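Local coordinates for protein glycosyl hydrolase family 88 (Pedobacter heparinus, PDB 3WIW) that acts as an unsaturated glucuronyl hydrolase specific for heparin, probably removing the unsaturated uronic acid from the ends of heparin fragments, at residues R71-F77 against F119-S124; D113-L117 against I172-N178; A145-Y149 against E193-A197; K199-V203 against T262-F267. All blocks are in the same frame, centred on the assembly; numbering follows the deposited sequence.

Contacts 1 and 2 lie in the interior, each centred about 10 Å from the middle of the chain, whereas contacts 3 and 4 sit further out, at 19 and 18 Å, and are only partly buried. The inner pair pins loops to helix starts next to the predicted catalytic residues: contact 1 through an aromatic cluster and a bridging water, contact 2 through a buried histidine and an asparagine-to-aspartate hydrogen bond. They meet where F119 N binds N178 OD1. The outer pair shares helix 192-208, which packs against helix 138-150 in contact 3 through tryptophan and tyrosine, and against 262-267 in contact 4 through a phenylalanine and a salt bridge.

Contact 1. Residues R71-F77 against F119-S124; sequences RDWTTGF and FMLYCS
W73 and F119 meet as an edge-to-face pair, the rim of the indole's six-membered ring directed at the phenyl face, with planes 63° apart and W73 CE3 3.8 Å from F119 CD2. From another direction F77 brings CZ to within 3.3 Å of F119 CD1; these two rings are oblique, at 50°. C123 SG adds an oblique sulfur-aromatic contact, 3.9 Å from F77 CE1. Beside the rings the two backbones come close at G76, where the lack of a side chain lets its CA approach M120 O to 3.3 Å in a CA-H...O contact. A water bridges the two backbones here: it donates to W73 O, accepts from G76 N and donates weakly to F119 O. In this alpha6/alpha6-barrel hydrolase the cluster joins the loop before helix 77-89 to the start of helix 117-132, and F119 also touches W250, a predicted substrate-binding residue. M120 runs along the loop backbone, its chain bent at chi3 (79°), which brings CE to 3.6 Å from D72 O. Further out, D72 OD1 shapes the loop as an Asx turn, accepting T74 N on its anti lone pair at 2.8 Å and T74 OG1 from above the carboxylate plane. D72 OD2 forms a salt bridge with R57. On the helix, S124 OG donates to M120 O at 2.7 Å, in the carbonyl plane and on a lone pair.

Contact 2. Residues D113-L117 against I172-N178; sequences DTHDL and IIDNLMN
With chi1 at 69°, H115 places CG between its own backbone N and carbonyl carbon, and the imidazole reaches into the turn of 172-178; D116, at chi1 -75°, swings its carboxylate back so that OD1 meets N178. That meeting is the hydrogen bond across the contact: N178 ND2 donates to D116 OD1 over 3.2 Å, on the anti side and 19° out of the carboxylate plane. The other end of the amide is held as well, since N178 OD1 accepts from F119 N, so both ends fix its rotation. D116 OD1 lies above one face of the H115 ring, displaced toward its rim. The imidazole crosses I172 at about a right angle, with NE2 3.5 Å from I172 CD1, and N175 lies against its ND1 side. Two local turns set the backbones: D116 N donates to T114 OG1 at 3.1 Å in an ST turn, and N175 N to I172 O at 3.0 Å closes a type I turn. D174, the predicted proton donor, is bonded by H218 through OD1. Its OD2 lies 6.4 Å from OD1 of D116, the predicted nucleophile, without touching it, a separation consistent with the active site of a family 88 hydrolase.

Contact 3. Residues A145-Y149 against E193-A197; sequences AANLY and EWFDA
Y149 and W194 carry most of this helix-to-helix contact, and their side chains cross at about a right angle. In Y149 CG stands anti to the backbone N (chi1 168°), which sends the phenol out from helix 138-150 toward helix 192-208. W194 instead has CG beside its backbone N, and its near-zero chi2 turns the indole toward the incoming tyrosine. W194 CD1 lies over one face of the phenol, offset toward its rim, 3.2 Å from Y149 CG. The ring planes, 40° apart, remain oblique, so this is neither a stack nor an edge-to-face pair; Y149 CB, however, makes a CH-pi contact over the five-membered ring, 3.9 Å from its centroid. The segments cross at 49° with their axes 10.6 Å apart, a wide spacing bridged by these large side chains. Both helices belong to the alpha6/alpha6-barrel, at a place away from the predicted catalytic residues, and A145 and W194 also touch A185 of helix 175-188. At the six-membered end of the indole, A145 CB packs 3.5 Å from W194 CZ3, while A146 CB approaches W194 CZ2 at 3.8 Å. A197 CB meets the phenol in its plane, at the edge, nearest Y149 CE1. E193, exposed and extended beyond CG, reaches the hydroxyl through a water that is 2.8 Å from Y149 OH and donates to E193 OE2.

Contact 4. Residues K199-V203 against T262-F267; sequences KTHAV and TKDKKF
Helical residues 199-203 face a break between two helices: T262 ends one, K263 leaves helical geometry with positive phi (63°), and D264 is the N-cap of the next, with CA atoms of K199 and T262 7.6 Å apart. K199 is extended throughout, chi1 to chi4 all near 180°, which carries its ammonium to the cap. There K199 NZ forms a salt bridge with D264 OD2, 2.8 Å long and on the anti lone pair. The other carboxylate oxygen, D264 OD1, accepts from K266 N at 3.0 Å, also on the anti lone pair. D264 N in turn donates to T262 OG1 at 3.1 Å in an ST turn; T262 OG1 is also hydrogen-bonded to S258 O of helix 245-262. Next to the salt bridge, F267 directs its ring at the helix. A202 CB, 3.7 Å from F267 CZ, and V203 CG2 come at the ring obliquely, whereas K199 CG is at its edge. The apolar part of the lysine therefore packs while its end is charged. Helix 192-208 is joined here to the start of helix 265-279, with helix 245-262 alongside: S258 touches both A202 and F267, and Y183 of helix 175-188 touches A202 and T262.

Contact 1. Residues R71-F77 against F119-S124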
loop_
_atom_site.group_PDB
_atom_site.type_symbol
_atom_site.label_atom_id
_atom_site.label_comp_id
_atom_site.label_asym_id
_atom_site.label_seq_id
_atom_site.Cartn_x
_atom_site.Cartn_y
_atom_site.Cartn_z
ATOM N N ARG A 71 10.687 -2.508 13.945
ATOM C CA ARG A 71 9.390 -2.339 14.601
ATOM C C ARG A 71 8.449 -1.378 13.871
ATOM O O ARG A 71 7.247 -1.346 14.138
ATOM C CB ARG A 71 9.595 -1.822 16.025
ATOM C CG ARG A 71 10.094 -0.393 16.067
ATOM C CD ARG A 71 10.070 0.174 17.469
ATOM N NE ARG A 71 10.669 1.501 17.496
ATOM C CZ ARG A 71 11.977 1.726 17.576
ATOM N NH1 ARG A 71 12.437 2.968 17.593
ATOM N NH2 ARG A 71 12.825 0.708 17.638
ATOM N N ASP A 72 8.996 -0.582 12.963
ATOM C CA ASP A 72 8.229 0.478 12.285
ATOM C C ASP A 72 7.350 -0.122 11.191
ATOM O O ASP A 72 7.824 -0.909 10.366
ATOM C CB ASP A 72 9.232 1.483 11.709
ATOM C CG ASP A 72 8.595 2.678 11.036
ATOM O OD1 ASP A 72 7.973 2.513 9.979
ATOM O OD2 ASP A 72 8.819 3.811 11.511
ATOM N N TRP A 73 6.083 0.283 11.129
ATOM C CA TRP A 73 5.156 -0.336 10.183
ATOM C C TRP A 73 5.541 -0.164 8.713
ATOM O O TRP A 73 5.059 -0.919 7.850
ATOM C CB TRP A 73 3.735 0.173 10.398
ATOM C CG TRP A 73 3.425 1.536 9.799
ATOM C CD1 TRP A 73 3.600 2.751 10.392
ATOM C CD2 TRP A 73 2.835 1.793 8.514
ATOM N NE1 TRP A 73 3.140 3.761 9.551
ATOM C CE2 TRP A 73 2.667 3.192 8.394
ATOM C CE3 TRP A 73 2.421 0.969 7.458
ATOM C CZ2 TRP A 73 2.115 3.793 7.251
ATOM C CZ3 TRP A 73 1.873 1.557 6.326
ATOM C CH2 TRP A 73 1.727 2.963 6.227
ATOM N N THR A 74 6.385 0.828 8.414
ATOM C CA THR A 74 6.777 1.088 7.045
ATOM C C THR A 74 8.087 0.406 6.685
ATOM O O THR A 74 8.557 0.577 5.575
ATOM C CB THR A 74 6.970 2.609 6.758
ATOM O OG1 THR A 74 8.204 3.052 7.349
ATOM C CG2 THR A 74 5.793 3.449 7.278
ATOM N N THR A 75 8.672 -0.382 7.594
ATOM C CA THR A 75 10.047 -0.809 7.403
ATOM C C THR A 75 10.238 -1.755 6.195
ATOM O O THR A 75 11.327 -1.828 5.613
ATOM C CB THR A 75 10.593 -1.424 8.704
ATOM O OG1 THR A 75 12.018 -1.469 8.640
ATOM C CG2 THR A 75 10.039 -2.828 8.940
ATOM N N GLY A 76 9.197 -2.494 5.828
ATOM C CA GLY A 76 9.282 -3.421 4.714
ATOM C C GLY A 76 9.213 -2.787 3.343
ATOM O O GLY A 76 9.545 -3.462 2.356
ATOM N N PHE A 77 8.773 -1.525 3.233
ATOM C CA PHE A 77 8.562 -0.938 1.915
ATOM C C PHE A 77 9.840 -0.746 1.103
ATOM O O PHE A 77 9.857 -1.068 -0.073
ATOM C CB PHE A 77 7.795 0.383 2.003
ATOM C CG PHE A 77 6.362 0.197 2.425
ATOM C CD1 PHE A 77 5.458 -0.483 1.597
ATOM C CD2 PHE A 77 5.913 0.701 3.641
ATOM C CE1 PHE A 77 4.120 -0.634 1.951
ATOM C CE2 PHE A 77 4.576 0.543 4.024
ATOM C CZ PHE A 77 3.677 -0.141 3.185
ATOM N N PHE A 119 2.367 -5.427 5.336
ATOM C CA PHE A 119 3.241 -4.372 4.847
ATOM C C PHE A 119 4.711 -4.663 5.183
ATOM O O PHE A 119 5.602 -4.369 4.387
ATOM C CB PHE A 119 2.858 -3.047 5.498
ATOM C CG PHE A 119 1.537 -2.468 5.054
ATOM C CD1 PHE A 119 1.239 -2.260 3.709
ATOM C CD2 PHE A 119 0.614 -2.051 6.011
ATOM C CE1 PHE A 119 0.024 -1.609 3.336
ATOM C CE2 PHE A 119 -0.586 -1.432 5.655
ATOM C CZ PHE A 119 -0.867 -1.209 4.319
ATOM N N MET A 120 4.963 -5.193 6.379
ATOM C CA MET A 120 6.336 -5.329 6.871
ATOM C C MET A 120 7.075 -6.536 6.304
ATOM O O MET A 120 8.193 -6.387 5.820
ATOM C CB MET A 120 6.330 -5.402 8.399
ATOM C CG MET A 120 5.778 -4.110 9.029
ATOM S SD MET A 120 5.285 -4.289 10.760
ATOM C CE MET A 120 6.867 -4.208 11.518
ATOM N N LEU A 121 6.461 -7.720 6.397
ATOM C CA LEU A 121 7.066 -8.960 5.887
ATOM C C LEU A 121 6.635 -9.305 4.477
ATOM O O LEU A 121 7.442 -9.758 3.682
ATOM C CB LEU A 121 6.715 -10.142 6.781
ATOM C CG LEU A 121 7.467 -10.211 8.097
ATOM C CD1 LEU A 121 6.843 -11.267 9.005
ATOM C CD2 LEU A 121 8.914 -10.590 7.840
ATOM N N TYR A 122 5.355 -9.153 4.153
ATOM C CA TYR A 122 4.957 -9.584 2.819
ATOM C C TYR A 122 5.519 -8.663 1.713
ATOM O O TYR A 122 5.897 -9.143 0.637
ATOM C CB TYR A 122 3.443 -9.783 2.713
ATOM C CG TYR A 122 3.049 -10.585 1.491
ATOM C CD1 TYR A 122 3.418 -11.926 1.372
ATOM C CD2 TYR A 122 2.314 -10.001 0.457
ATOM C CE1 TYR A 122 3.060 -12.662 0.242
ATOM C CE2 TYR A 122 1.962 -10.710 -0.687
ATOM C CZ TYR A 122 2.324 -12.063 -0.771
ATOM O OH TYR A 122 1.982 -12.816 -1.887
ATOM N N CYS A 123 5.618 -7.349 1.947
ATOM C CA CYS A 123 6.276 -6.480 0.973
ATOM C C CYS A 123 7.762 -6.745 0.810
ATOM O O CYS A 123 8.322 -6.436 -0.232
ATOM C CB CYS A 123 6.070 -4.996 1.311
ATOM S SG CYS A 123 4.346 -4.453 1.301
ATOM N N SER A 124 8.397 -7.309 1.835
ATOM C CA SER A 124 9.839 -7.509 1.790
ATOM C C SER A 124 10.149 -8.962 1.449
ATOM O O SER A 124 10.432 -9.288 0.286
ATOM C CB SER A 124 10.474 -7.050 3.117
ATOM O OG SER A 124 9.895 -7.723 4.217
HETATM O O HOH W 1 6.435 -2.020 5.819
#

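Contact 2. Residues D113-L117 against I172-N178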
loop_
_atom_site.group_PDB
_atom_site.type_symbol
_atom_site.label_atom_id
_atom_site.label_comp_id
_atom_site.label_asym_id
_atom_site.label_seq_id
_atom_site.Cartn_x
_atom_site.Cartn_y
_atom_site.Cartn_z
ATOM N N ASP A 113 1.961 -8.025 17.802
ATOM C CA ASP A 113 1.068 -6.950 18.262
ATOM C C ASP A 113 0.422 -6.090 17.182
ATOM O O ASP A 113 -0.188 -5.060 17.492
ATOM C CB ASP A 113 1.776 -6.056 19.281
ATOM C CG ASP A 113 2.938 -5.253 18.684
ATOM O OD1 ASP A 113 3.288 -5.424 17.491
ATOM O OD2 ASP A 113 3.517 -4.431 19.438
ATOM N N THR A 114 0.518 -6.505 15.922
ATOM C CA THR A 114 0.024 -5.648 14.845
ATOM C C THR A 114 -0.441 -6.372 13.577
ATOM O O THR A 114 0.124 -7.407 13.172
ATOM C CB THR A 114 1.099 -4.610 14.441
ATOM O OG1 THR A 114 0.566 -3.725 13.438
ATOM C CG2 THR A 114 2.381 -5.281 13.908
ATOM N N HIS A 115 -1.461 -5.815 12.934
ATOM C CA HIS A 115 -1.877 -6.319 11.630
ATOM C C HIS A 115 -0.877 -6.025 10.521
ATOM O O HIS A 115 -0.973 -6.627 9.449
ATOM C CB HIS A 115 -3.224 -5.716 11.221
ATOM C CG HIS A 115 -3.173 -4.255 10.896
ATOM N ND1 HIS A 115 -3.721 -3.744 9.744
ATOM C CD2 HIS A 115 -2.669 -3.200 11.583
ATOM C CE1 HIS A 115 -3.542 -2.431 9.721
ATOM N NE2 HIS A 115 -2.926 -2.070 10.837
ATOM N N ASP A 116 0.106 -5.155 10.782
ATOM C CA ASP A 116 0.966 -4.617 9.713
ATOM C C ASP A 116 2.056 -5.583 9.235
ATOM O O ASP A 116 2.933 -5.200 8.456
ATOM C CB ASP A 116 1.570 -3.262 10.112
ATOM C CG ASP A 116 0.565 -2.140 10.052
ATOM O OD1 ASP A 116 -0.306 -2.177 9.157
ATOM O OD2 ASP A 116 0.653 -1.218 10.902
ATOM N N LEU A 117 1.978 -6.848 9.640
ATOM C CA LEU A 117 2.902 -7.869 9.156
ATOM C C LEU A 117 2.847 -8.036 7.636
ATOM O O LEU A 117 3.828 -8.444 7.020
ATOM C CB LEU A 117 2.604 -9.210 9.808
ATOM C CG LEU A 117 2.780 -9.189 11.328
ATOM C CD1 LEU A 117 2.340 -10.538 11.903
ATOM C CD2 LEU A 117 4.230 -8.858 11.726
ATOM N N ILE A 172 -8.855 -0.980 11.211
ATOM C CA ILE A 172 -8.684 0.148 10.303
ATOM C C ILE A 172 -8.793 -0.294 8.847
ATOM O O ILE A 172 -8.548 -1.458 8.532
ATOM C CB ILE A 172 -7.361 0.919 10.573
ATOM C CG1 ILE A 172 -6.089 0.128 10.189
ATOM C CG2 ILE A 172 -7.314 1.336 12.036
ATOM C CD1 ILE A 172 -4.787 0.881 10.555
ATOM N N ILE A 173 -9.163 0.629 7.967
ATOM C CA ILE A 173 -9.326 0.313 6.558
ATOM C C ILE A 173 -8.002 -0.234 5.967
ATOM O O ILE A 173 -8.020 -1.112 5.076
ATOM C CB ILE A 173 -9.870 1.550 5.782
ATOM C CG1 ILE A 173 -10.370 1.148 4.399
ATOM C CG2 ILE A 173 -8.800 2.659 5.646
ATOM C CD1 ILE A 173 -11.690 0.351 4.407
ATOM N N ASP A 174 -6.866 0.282 6.457
ATOM C CA ASP A 174 -5.541 -0.135 5.970
ATOM C C ASP A 174 -5.340 -1.657 6.125
ATOM O O ASP A 174 -4.537 -2.260 5.406
ATOM C CB ASP A 174 -4.396 0.566 6.716
ATOM C CG ASP A 174 -4.686 2.020 7.123
ATOM O OD1 ASP A 174 -5.795 2.357 7.601
ATOM O OD2 ASP A 174 -3.725 2.812 7.058
ATOM N N ASN A 175 -6.044 -2.266 7.081
ATOM C CA ASN A 175 -5.917 -3.698 7.381
ATOM C C ASN A 175 -6.298 -4.538 6.144
ATOM O O ASN A 175 -5.828 -5.676 6.020
ATOM C CB ASN A 175 -6.779 -4.028 8.613
ATOM C CG ASN A 175 -6.351 -5.283 9.404
ATOM O OD1 ASN A 175 -6.446 -5.270 10.648
ATOM N ND2 ASN A 175 -5.923 -6.354 8.722
ATOM N N LEU A 176 -7.118 -4.003 5.229
ATOM C CA LEU A 176 -7.386 -4.737 3.977
ATOM C C LEU A 176 -6.092 -5.118 3.257
ATOM O O LEU A 176 -6.006 -6.178 2.626
ATOM C CB LEU A 176 -8.297 -3.952 3.028
ATOM C CG LEU A 176 -9.745 -3.801 3.503
ATOM C CD1 LEU A 176 -10.388 -2.667 2.708
ATOM C CD2 LEU A 176 -10.528 -5.108 3.337
ATOM N N MET A 177 -5.096 -4.233 3.292
ATOM C CA MET A 177 -3.864 -4.471 2.535
ATOM C C MET A 177 -3.118 -5.663 3.093
ATOM O O MET A 177 -2.473 -6.398 2.342
ATOM C CB MET A 177 -2.983 -3.224 2.574
ATOM C CG MET A 177 -3.655 -1.993 1.967
ATOM S SD MET A 177 -3.951 -2.138 0.196
ATOM C CE MET A 177 -2.245 -2.141 -0.383
ATOM N N ASN A 178 -3.190 -5.832 4.415
ATOM C CA ASN A 178 -2.513 -6.920 5.107
ATOM C C ASN A 178 -3.140 -8.290 4.850
ATOM O O ASN A 178 -2.557 -9.301 5.183
ATOM C CB ASN A 178 -2.428 -6.569 6.586
ATOM C CG ASN A 178 -1.434 -5.469 6.838
ATOM O OD1 ASN A 178 -0.269 -5.593 6.470
ATOM N ND2 ASN A 178 -1.882 -4.370 7.449
#

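Contact 3. Residues A145-Y149 against E193-A197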
loop_
_atom_site.group_PDB
_atom_site.type_symbol
_atom_site.label_atom_id
_atom_site.label_comp_id
_atom_site.label_asym_id
_atom_site.label_seq_id
_atom_site.Cartn_x
_atom_site.Cartn_y
_atom_site.Cartn_z
ATOM N N ALA A 145 2.947 -15.294 9.096
ATOM C CA ALA A 145 1.555 -15.528 8.760
ATOM C C ALA A 145 0.769 -16.104 9.933
ATOM O O ALA A 145 -0.384 -15.736 10.147
ATOM C CB ALA A 145 1.430 -16.413 7.532
ATOM N N ALA A 146 1.388 -16.993 10.698
ATOM C CA ALA A 146 0.710 -17.545 11.863
ATOM C C ALA A 146 0.413 -16.435 12.860
ATOM O O ALA A 146 -0.663 -16.400 13.460
ATOM C CB ALA A 146 1.555 -18.639 12.513
ATOM N N ASN A 147 1.350 -15.502 13.025
ATOM C CA ASN A 147 1.137 -14.385 13.952
ATOM C C ASN A 147 0.054 -13.418 13.488
ATOM O O ASN A 147 -0.694 -12.867 14.300
ATOM C CB ASN A 147 2.450 -13.642 14.207
ATOM C CG ASN A 147 3.376 -14.422 15.131
ATOM O OD1 ASN A 147 2.913 -15.157 16.018
ATOM N ND2 ASN A 147 4.682 -14.287 14.919
ATOM N N LEU A 148 -0.046 -13.233 12.177
ATOM C CA LEU A 148 -1.090 -12.383 11.638
ATOM C C LEU A 148 -2.458 -13.046 11.829
ATOM O O LEU A 148 -3.423 -12.414 12.296
ATOM C CB LEU A 148 -0.824 -12.081 10.171
ATOM C CG LEU A 148 -1.849 -11.150 9.512
ATOM C CD1 LEU A 148 -2.006 -9.840 10.289
ATOM C CD2 LEU A 148 -1.417 -10.861 8.074
ATOM N N TYR A 149 -2.542 -14.334 11.508
ATOM C CA TYR A 149 -3.784 -15.057 11.663
ATOM C C TYR A 149 -4.236 -15.081 13.122
ATOM O O TYR A 149 -5.430 -15.024 13.399
ATOM C CB TYR A 149 -3.618 -16.486 11.168
ATOM C CG TYR A 149 -4.756 -17.397 11.544
ATOM C CD1 TYR A 149 -6.004 -17.293 10.919
ATOM C CD2 TYR A 149 -4.590 -18.364 12.527
ATOM C CE1 TYR A 149 -7.048 -18.132 11.250
ATOM C CE2 TYR A 149 -5.612 -19.204 12.870
ATOM C CZ TYR A 149 -6.840 -19.096 12.228
ATOM O OH TYR A 149 -7.839 -19.981 12.597
ATOM N N GLU A 193 -7.862 -22.188 6.926
ATOM C CA GLU A 193 -8.431 -21.228 7.872
ATOM C C GLU A 193 -7.754 -19.871 7.791
ATOM O O GLU A 193 -8.393 -18.846 8.046
ATOM C CB GLU A 193 -8.440 -21.752 9.314
ATOM C CG GLU A 193 -9.472 -22.893 9.572
ATOM C CD GLU A 193 -9.848 -23.061 11.040
ATOM O OE1 GLU A 193 -9.311 -23.987 11.628
ATOM O OE2 GLU A 193 -10.670 -22.294 11.604
ATOM N N TRP A 194 -6.488 -19.836 7.378
ATOM C CA TRP A 194 -5.810 -18.545 7.175
ATOM C C TRP A 194 -6.439 -17.812 6.002
ATOM O O TRP A 194 -6.726 -16.612 6.078
ATOM C CB TRP A 194 -4.316 -18.725 6.903
ATOM C CG TRP A 194 -3.493 -19.244 8.069
ATOM C CD1 TRP A 194 -3.936 -19.564 9.329
ATOM C CD2 TRP A 194 -2.083 -19.510 8.059
ATOM N NE1 TRP A 194 -2.877 -20.013 10.102
ATOM C CE2 TRP A 194 -1.729 -19.976 9.348
ATOM C CE3 TRP A 194 -1.082 -19.385 7.088
ATOM C CZ2 TRP A 194 -0.413 -20.333 9.687
ATOM C CZ3 TRP A 194 0.223 -19.749 7.418
ATOM C CH2 TRP A 194 0.551 -20.208 8.706
ATOM N N PHE A 195 -6.615 -18.528 4.894
ATOM C CA PHE A 195 -7.219 -17.948 3.699
ATOM C C PHE A 195 -8.647 -17.494 4.006
ATOM O O PHE A 195 -9.031 -16.364 3.663
ATOM C CB PHE A 195 -7.187 -18.987 2.569
ATOM C CG PHE A 195 -7.767 -18.505 1.277
ATOM C CD1 PHE A 195 -9.135 -18.553 1.045
ATOM C CD2 PHE A 195 -6.937 -17.989 0.289
ATOM C CE1 PHE A 195 -9.671 -18.097 -0.157
ATOM C CE2 PHE A 195 -7.459 -17.529 -0.904
ATOM C CZ PHE A 195 -8.825 -17.581 -1.128
ATOM N N ASP A 196 -9.420 -18.355 4.666
ATOM C CA ASP A 196 -10.810 -18.055 4.989
ATOM C C ASP A 196 -10.918 -16.869 5.940
ATOM O O ASP A 196 -11.847 -16.063 5.825
ATOM C CB ASP A 196 -11.518 -19.277 5.598
ATOM C CG ASP A 196 -11.590 -20.465 4.638
ATOM O OD1 ASP A 196 -11.421 -20.283 3.414
ATOM O OD2 ASP A 196 -11.831 -21.591 5.126
ATOM N N ALA A 197 -9.962 -16.735 6.853
ATOM C CA ALA A 197 -9.974 -15.613 7.787
ATOM C C ALA A 197 -9.796 -14.294 7.034
ATOM O O ALA A 197 -10.471 -13.314 7.327
ATOM C CB ALA A 197 -8.879 -15.776 8.832
HETATM O O HOH W 2 -10.446 -19.150 11.971
#

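Contact 4. Residues K199-V203 against T262-F267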
loop_
_atom_site.group_PDB
_atom_site.type_symbol
_atom_site.label_atom_id
_atom_site.label_comp_id
_atom_site.label_asym_id
_atom_site.label_seq_id
_atom_site.Cartn_x
_atom_site.Cartn_y
_atom_site.Cartn_z
ATOM N N LYS A 199 -10.558 -13.744 3.931
ATOM C CA LYS A 199 -11.754 -13.483 3.147
ATOM C C LYS A 199 -12.875 -12.973 4.055
ATOM O O LYS A 199 -13.570 -12.011 3.725
ATOM C CB LYS A 199 -12.202 -14.738 2.398
ATOM C CG LYS A 199 -13.395 -14.432 1.506
ATOM C CD LYS A 199 -13.815 -15.605 0.632
ATOM C CE LYS A 199 -14.876 -15.109 -0.351
ATOM N NZ LYS A 199 -15.366 -16.211 -1.211
ATOM N N THR A 200 -13.020 -13.577 5.226
ATOM C CA THR A 200 -14.020 -13.108 6.202
ATOM C C THR A 200 -13.774 -11.649 6.614
ATOM O O THR A 200 -14.709 -10.848 6.671
ATOM C CB THR A 200 -14.055 -14.008 7.437
ATOM O OG1 THR A 200 -14.437 -15.323 7.027
ATOM C CG2 THR A 200 -15.076 -13.489 8.461
ATOM N N HIS A 201 -12.520 -11.296 6.873
ATOM C CA HIS A 201 -12.187 -9.910 7.197
ATOM C C HIS A 201 -12.668 -8.961 6.089
ATOM O O HIS A 201 -13.261 -7.908 6.364
ATOM C CB HIS A 201 -10.678 -9.767 7.421
ATOM C CG HIS A 201 -10.263 -8.394 7.827
ATOM N ND1 HIS A 201 -9.772 -8.117 9.093
ATOM C CD2 HIS A 201 -10.292 -7.209 7.167
ATOM C CE1 HIS A 201 -9.513 -6.831 9.185
ATOM N NE2 HIS A 201 -9.807 -6.254 8.026
ATOM N N ALA A 202 -12.409 -9.321 4.835
ATOM C CA ALA A 202 -12.825 -8.495 3.705
ATOM C C ALA A 202 -14.351 -8.365 3.652
ATOM O O ALA A 202 -14.868 -7.275 3.338
ATOM C CB ALA A 202 -12.277 -9.061 2.392
ATOM N N VAL A 203 -15.073 -9.444 3.911
ATOM C CA VAL A 203 -16.538 -9.390 3.914
ATOM C C VAL A 203 -17.070 -8.510 5.053
ATOM O O VAL A 203 -17.913 -7.627 4.832
ATOM C CB VAL A 203 -17.153 -10.810 3.958
ATOM C CG1 VAL A 203 -18.660 -10.726 4.118
ATOM C CG2 VAL A 203 -16.800 -11.575 2.676
ATOM N N THR A 262 -9.305 -14.316 -4.503
ATOM C CA THR A 262 -10.420 -15.205 -4.124
ATOM C C THR A 262 -11.393 -15.496 -5.254
ATOM O O THR A 262 -12.148 -16.462 -5.189
ATOM C CB THR A 262 -11.270 -14.628 -2.978
ATOM O OG1 THR A 262 -12.009 -13.496 -3.459
ATOM C CG2 THR A 262 -10.410 -14.228 -1.803
ATOM N N LYS A 263 -11.414 -14.610 -6.245
ATOM C CA LYS A 263 -12.351 -14.645 -7.374
ATOM C C LYS A 263 -13.817 -14.484 -6.979
ATOM O O LYS A 263 -14.700 -14.813 -7.750
ATOM C CB LYS A 263 -12.135 -15.871 -8.270
ATOM C CG LYS A 263 -10.710 -15.980 -8.804
ATOM C CD LYS A 263 -10.254 -14.702 -9.483
ATOM C CE LYS A 263 -10.956 -14.494 -10.802
ATOM N NZ LYS A 263 -10.519 -15.483 -11.814
ATOM N N ASP A 264 -14.070 -13.941 -5.790
ATOM C CA ASP A 264 -15.442 -13.712 -5.357
ATOM C C ASP A 264 -15.937 -12.422 -5.993
ATOM O O ASP A 264 -15.397 -11.345 -5.728
ATOM C CB ASP A 264 -15.520 -13.649 -3.832
ATOM C CG ASP A 264 -16.943 -13.711 -3.318
ATOM O OD1 ASP A 264 -17.811 -13.023 -3.880
ATOM O OD2 ASP A 264 -17.202 -14.475 -2.363
ATOM N N LYS A 265 -16.949 -12.538 -6.850
ATOM C CA LYS A 265 -17.458 -11.404 -7.614
ATOM C C LYS A 265 -17.957 -10.245 -6.748
ATOM O O LYS A 265 -17.955 -9.101 -7.190
ATOM C CB LYS A 265 -18.537 -11.876 -8.587
ATOM C CG LYS A 265 -17.983 -12.667 -9.762
ATOM C CD LYS A 265 -17.098 -11.804 -10.649
ATOM C CE LYS A 265 -16.644 -12.575 -11.875
ATOM N NZ LYS A 265 -17.776 -13.277 -12.534
ATOM N N LYS A 266 -18.358 -10.525 -5.513
ATOM C CA LYS A 266 -18.798 -9.449 -4.616
ATOM C C LYS A 266 -17.678 -8.420 -4.420
ATOM O O LYS A 266 -17.924 -7.208 -4.317
ATOM C CB LYS A 266 -19.199 -9.980 -3.256
ATOM C CG LYS A 266 -20.460 -10.784 -3.283
ATOM C CD LYS A 266 -20.758 -11.337 -1.903
ATOM C CE LYS A 266 -22.048 -12.141 -1.905
ATOM N NZ LYS A 266 -22.440 -12.530 -0.522
ATOM N N PHE A 267 -16.434 -8.884 -4.402
ATOM C CA PHE A 267 -15.306 -7.989 -4.210
ATOM C C PHE A 267 -15.042 -7.103 -5.429
ATOM O O PHE A 267 -14.724 -5.927 -5.281
ATOM C CB PHE A 267 -14.057 -8.787 -3.853
ATOM C CG PHE A 267 -14.142 -9.521 -2.542
ATOM C CD1 PHE A 267 -14.878 -9.022 -1.466
ATOM C CD2 PHE A 267 -13.455 -10.721 -2.378
ATOM C CE1 PHE A 267 -14.906 -9.722 -0.246
ATOM C CE2 PHE A 267 -13.503 -11.421 -1.181
ATOM C CZ PHE A 267 -14.218 -10.919 -0.114
#